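Long-range contact in pyruvate formate-lyase 2 (PDB 2F3O), which is a glycyl radical enzyme of the pyruvate formate-lyase family whose substrate is unsettled, probably acting as a lyase: residues A[329-340]-A[365-374]. Residues are numbered along the deposited sequence; the frame is centred on the assembly and turned at random.
Sequences QATNQAVTIGGC and RQPNVHVRIN
Arg365 reaches across to the backbone of Gln329, where its NH2 donates to Gln329 O at 2.9 Å; the carbonyl oxygen lies at the edge of the guanidinium, close to its plane, and NE adds a weak second bond to the same oxygen. The chain bends at chi3 (-95°), which folds the guanidinium back over Gln366 CG, and NH1 is held by Ile314 O. A methionine in place of Arg365 would probably leave Gln329 O without its side-chain donors and free this loop to shift. Next along, Gln366 NE2 donates to Asn332 OD1 (3.0 Å) from above the carbonyl plane, the two side chains crossing at about a right angle, their amide planes 63° apart. Asn368 ND2 turns to Gly752 O, and its side chain and that of Asn332 both touch Trp753.

Beyond these loops the strands zip together in parallel: Asn368 N bonds to Gln333 O, Val335 N to Asn368 O, His370 N to Val335 O (2.8 Å), Ile337 N to His370 O and Arg372 N to Ile337 O. Ala334, Thr336, Asn368 and His370 share one face, where Ala334 CB lies 3.6 Å from His370 CE1 and Thr423 OG1 bonds to both Thr336 and His370. On the other face Val335 CG1 packs on Val369 CB at 3.8 Å, and Ile337 crosses Val371; Ile337 and Val369 pack on helix 350-362, Val371 on helix 379-390. Near the strand ends, Cys340 SG sits at the guanidinium edge of Arg372, which is salt-bridged to Asp401.

This is a beta-alpha-beta unit, strand 334-338, helix 350-362, strand 368-373, in which Asn368, at the start of the second strand, bonds to the backbone of Gly752, the predicted glycyl radical site.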
loop_
_atom_site.group_PDB
_atom_site.type_symbol
_atom_site.label_atom_id
_atom_site.label_comp_id
_atom_site.label_asym_id
_atom_site.label_seq_id
_atom_site.Cartn_x
_atom_site.Cartn_y
_atom_site.Cartn_z
ATOM N N GLN A 329 -13.341 -43.596 -6.893
ATOM C CA GLN A 329 -14.493 -42.701 -6.780
ATOM C C GLN A 329 -14.271 -41.547 -5.805
ATOM O O GLN A 329 -15.024 -41.361 -4.842
ATOM C CB GLN A 329 -15.743 -43.490 -6.402
ATOM C CG GLN A 329 -16.105 -44.555 -7.406
ATOM C CD GLN A 329 -17.333 -45.325 -6.992
ATOM O OE1 GLN A 329 -17.515 -45.648 -5.813
ATOM N NE2 GLN A 329 -18.191 -45.627 -7.959
ATOM N N ALA A 330 -13.208 -40.795 -6.052
ATOM C CA ALA A 330 -12.732 -39.811 -5.101
ATOM C C ALA A 330 -13.454 -38.494 -5.274
ATOM O O ALA A 330 -13.352 -37.838 -6.306
ATOM C CB ALA A 330 -11.263 -39.626 -5.285
ATOM N N THR A 331 -14.222 -38.118 -4.269
ATOM C CA THR A 331 -14.831 -36.802 -4.261
ATOM C C THR A 331 -14.413 -36.124 -2.967
ATOM O O THR A 331 -13.778 -35.070 -2.988
ATOM C CB THR A 331 -16.361 -36.872 -4.370
ATOM O OG1 THR A 331 -16.885 -37.744 -3.359
ATOM C CG2 THR A 331 -16.762 -37.387 -5.740
ATOM N N ASN A 332 -14.790 -36.742 -1.852
ATOM C CA ASN A 332 -14.212 -36.464 -0.550
ATOM C C ASN A 332 -14.675 -35.232 0.182
ATOM O O ASN A 332 -13.857 -34.398 0.565
ATOM C CB ASN A 332 -12.691 -36.584 -0.581
ATOM C CG ASN A 332 -12.262 -37.999 -0.767
ATOM O OD1 ASN A 332 -12.568 -38.829 0.064
ATOM N ND2 ASN A 332 -11.604 -38.301 -1.874
ATOM N N GLN A 333 -15.987 -35.127 0.369
ATOM C CA GLN A 333 -16.534 -34.162 1.298
ATOM C C GLN A 333 -16.090 -34.591 2.671
ATOM O O GLN A 333 -16.614 -35.540 3.216
ATOM C CB GLN A 333 -18.062 -34.147 1.256
ATOM C CG GLN A 333 -18.642 -33.506 0.022
ATOM C CD GLN A 333 -20.072 -33.903 -0.195
ATOM O OE1 GLN A 333 -20.968 -33.443 0.508
ATOM N NE2 GLN A 333 -20.301 -34.760 -1.179
ATOM N N ALA A 334 -15.118 -33.890 3.230
ATOM C CA ALA A 334 -14.542 -34.312 4.480
ATOM C C ALA A 334 -15.253 -33.743 5.692
ATOM O O ALA A 334 -15.947 -32.744 5.613
ATOM C CB ALA A 334 -13.092 -33.956 4.523
ATOM N N VAL A 335 -15.052 -34.378 6.829
ATOM C CA VAL A 335 -15.645 -33.900 8.046
ATOM C C VAL A 335 -14.538 -33.991 9.100
ATOM O O VAL A 335 -13.769 -34.951 9.080
ATOM C CB VAL A 335 -16.935 -34.735 8.333
ATOM C CG1 VAL A 335 -16.733 -35.843 9.358
ATOM C CG2 VAL A 335 -18.103 -33.830 8.688
ATOM N N THR A 336 -14.385 -32.972 9.952
ATOM C CA THR A 336 -13.332 -32.979 10.984
ATOM C C THR A 336 -13.905 -33.033 12.403
ATOM O O THR A 336 -14.627 -32.127 12.824
ATOM C CB THR A 336 -12.406 -31.746 10.888
ATOM O OG1 THR A 336 -11.976 -31.567 9.537
ATOM C CG2 THR A 336 -11.192 -31.877 11.801
ATOM N N ILE A 337 -13.585 -34.099 13.133
ATOM C CA ILE A 337 -13.994 -34.227 14.527
ATOM C C ILE A 337 -12.803 -34.293 15.488
ATOM O O ILE A 337 -11.699 -34.679 15.107
ATOM C CB ILE A 337 -14.941 -35.454 14.758
ATOM C CG1 ILE A 337 -14.212 -36.790 14.546
ATOM C CG2 ILE A 337 -16.156 -35.381 13.861
ATOM C CD1 ILE A 337 -15.123 -37.988 14.664
ATOM N N GLY A 338 -13.034 -33.923 16.741
ATOM C CA GLY A 338 -11.995 -34.008 17.768
ATOM C C GLY A 338 -11.006 -32.868 17.730
ATOM O O GLY A 338 -11.185 -31.900 16.997
ATOM N N GLY A 339 -9.954 -32.962 18.523
ATOM C CA GLY A 339 -8.915 -31.941 18.502
ATOM C C GLY A 339 -8.995 -31.036 19.704
ATOM O O GLY A 339 -9.746 -31.306 20.636
ATOM N N CYS A 340 -8.218 -29.959 19.683
ATOM C CA CYS A 340 -8.160 -29.039 20.816
ATOM C C CYS A 340 -8.734 -27.643 20.521
ATOM O O CYS A 340 -9.056 -27.315 19.374
ATOM C CB CYS A 340 -6.720 -28.902 21.275
ATOM S SG CYS A 340 -5.713 -28.064 20.067
ATOM N N ARG A 365 -18.554 -45.249 1.717
ATOM C CA ARG A 365 -17.372 -44.596 1.144
ATOM C C ARG A 365 -17.254 -43.121 1.520
ATOM O O ARG A 365 -16.168 -42.542 1.444
ATOM C CB ARG A 365 -17.321 -44.749 -0.383
ATOM C CG ARG A 365 -18.448 -44.064 -1.133
ATOM C CD ARG A 365 -18.249 -44.057 -2.667
ATOM N NE ARG A 365 -17.633 -42.830 -3.195
ATOM C CZ ARG A 365 -18.286 -41.693 -3.450
ATOM N NH1 ARG A 365 -19.582 -41.588 -3.201
ATOM N NH2 ARG A 365 -17.642 -40.642 -3.937
ATOM N N GLN A 366 -18.366 -42.514 1.931
ATOM C CA GLN A 366 -18.364 -41.083 2.125
ATOM C C GLN A 366 -19.257 -40.506 3.209
ATOM O O GLN A 366 -20.454 -40.800 3.254
ATOM C CB GLN A 366 -18.768 -40.339 0.832
ATOM C CG GLN A 366 -17.727 -40.193 -0.264
ATOM C CD GLN A 366 -16.567 -39.308 0.096
ATOM O OE1 GLN A 366 -16.702 -38.392 0.881
ATOM N NE2 GLN A 366 -15.417 -39.564 -0.505
ATOM N N PRO A 367 -18.636 -39.901 4.219
ATOM C CA PRO A 367 -17.916 -38.654 4.169
ATOM C C PRO A 367 -16.475 -39.107 4.473
ATOM O O PRO A 367 -16.255 -40.227 4.951
ATOM C CB PRO A 367 -18.509 -37.838 5.321
ATOM C CG PRO A 367 -19.369 -38.767 6.068
ATOM C CD PRO A 367 -19.087 -40.173 5.585
ATOM N N ASN A 368 -15.480 -38.299 4.161
ATOM C CA ASN A 368 -14.162 -38.687 4.570
ATOM C C ASN A 368 -14.021 -38.215 5.978
ATOM O O ASN A 368 -13.839 -37.033 6.201
ATOM C CB ASN A 368 -13.099 -38.043 3.698
ATOM C CG ASN A 368 -11.823 -38.839 3.691
ATOM O OD1 ASN A 368 -11.614 -39.685 4.549
ATOM N ND2 ASN A 368 -10.968 -38.585 2.716
ATOM N N VAL A 369 -14.129 -39.116 6.943
ATOM C CA VAL A 369 -14.062 -38.665 8.334
ATOM C C VAL A 369 -12.655 -38.580 8.938
ATOM O O VAL A 369 -11.880 -39.545 8.946
ATOM C CB VAL A 369 -15.151 -39.297 9.213
ATOM C CG1 VAL A 369 -15.883 -40.353 8.423
ATOM C CG2 VAL A 369 -14.613 -39.776 10.542
ATOM N N HIS A 370 -12.345 -37.388 9.431
ATOM C CA HIS A 370 -11.015 -37.063 9.874
ATOM C C HIS A 370 -11.015 -36.759 11.340
ATOM O O HIS A 370 -11.724 -35.871 11.799
ATOM C CB HIS A 370 -10.527 -35.851 9.125
ATOM C CG HIS A 370 -10.328 -36.090 7.666
ATOM N ND1 HIS A 370 -10.281 -35.069 6.747
ATOM C CD2 HIS A 370 -10.159 -37.233 6.966
ATOM C CE1 HIS A 370 -10.079 -35.568 5.544
ATOM N NE2 HIS A 370 -10.007 -36.882 5.648
ATOM N N VAL A 371 -10.226 -37.515 12.089
ATOM C CA VAL A 371 -10.243 -37.398 13.538
ATOM C C VAL A 371 -8.939 -36.792 14.020
ATOM O O VAL A 371 -7.873 -37.373 13.844
ATOM C CB VAL A 371 -10.464 -38.760 14.233
ATOM C CG1 VAL A 371 -10.845 -38.554 15.675
ATOM C CG2 VAL A 371 -11.540 -39.559 13.535
ATOM N N ARG A 372 -9.039 -35.606 14.609
ATOM C CA ARG A 372 -7.912 -34.974 15.266
ATOM C C ARG A 372 -7.725 -35.556 16.674
ATOM O O ARG A 372 -8.656 -35.583 17.496
ATOM C CB ARG A 372 -8.126 -33.461 15.356
ATOM C CG ARG A 372 -7.893 -32.671 14.079
ATOM C CD ARG A 372 -8.133 -31.166 14.313
ATOM N NE ARG A 372 -7.436 -30.673 15.499
ATOM C CZ ARG A 372 -7.390 -29.399 15.882
ATOM N NH1 ARG A 372 -7.978 -28.471 15.146
ATOM N NH2 ARG A 372 -6.733 -29.050 16.984
ATOM N N ILE A 373 -6.522 -36.046 16.943
ATOM C CA ILE A 373 -6.169 -36.451 18.290
ATOM C C ILE A 373 -4.852 -35.827 18.686
ATOM O O ILE A 373 -4.048 -35.422 17.828
ATOM C CB ILE A 373 -6.039 -37.965 18.428
ATOM C CG1 ILE A 373 -5.201 -38.536 17.310
ATOM C CG2 ILE A 373 -7.397 -38.641 18.393
ATOM C CD1 ILE A 373 -5.257 -40.024 17.302
ATOM N N ASN A 374 -4.634 -35.752 19.993
ATOM C CA ASN A 374 -3.426 -35.150 20.545
ATOM C C ASN A 374 -3.100 -35.788 21.875
ATOM O O ASN A 374 -3.779 -36.720 22.306
ATOM C CB ASN A 374 -3.591 -33.635 20.715
ATOM C CG ASN A 374 -4.883 -33.251 21.425
ATOM O OD1 ASN A 374 -5.053 -33.504 22.609
ATOM N ND2 ASN A 374 -5.783 -32.620 20.705
#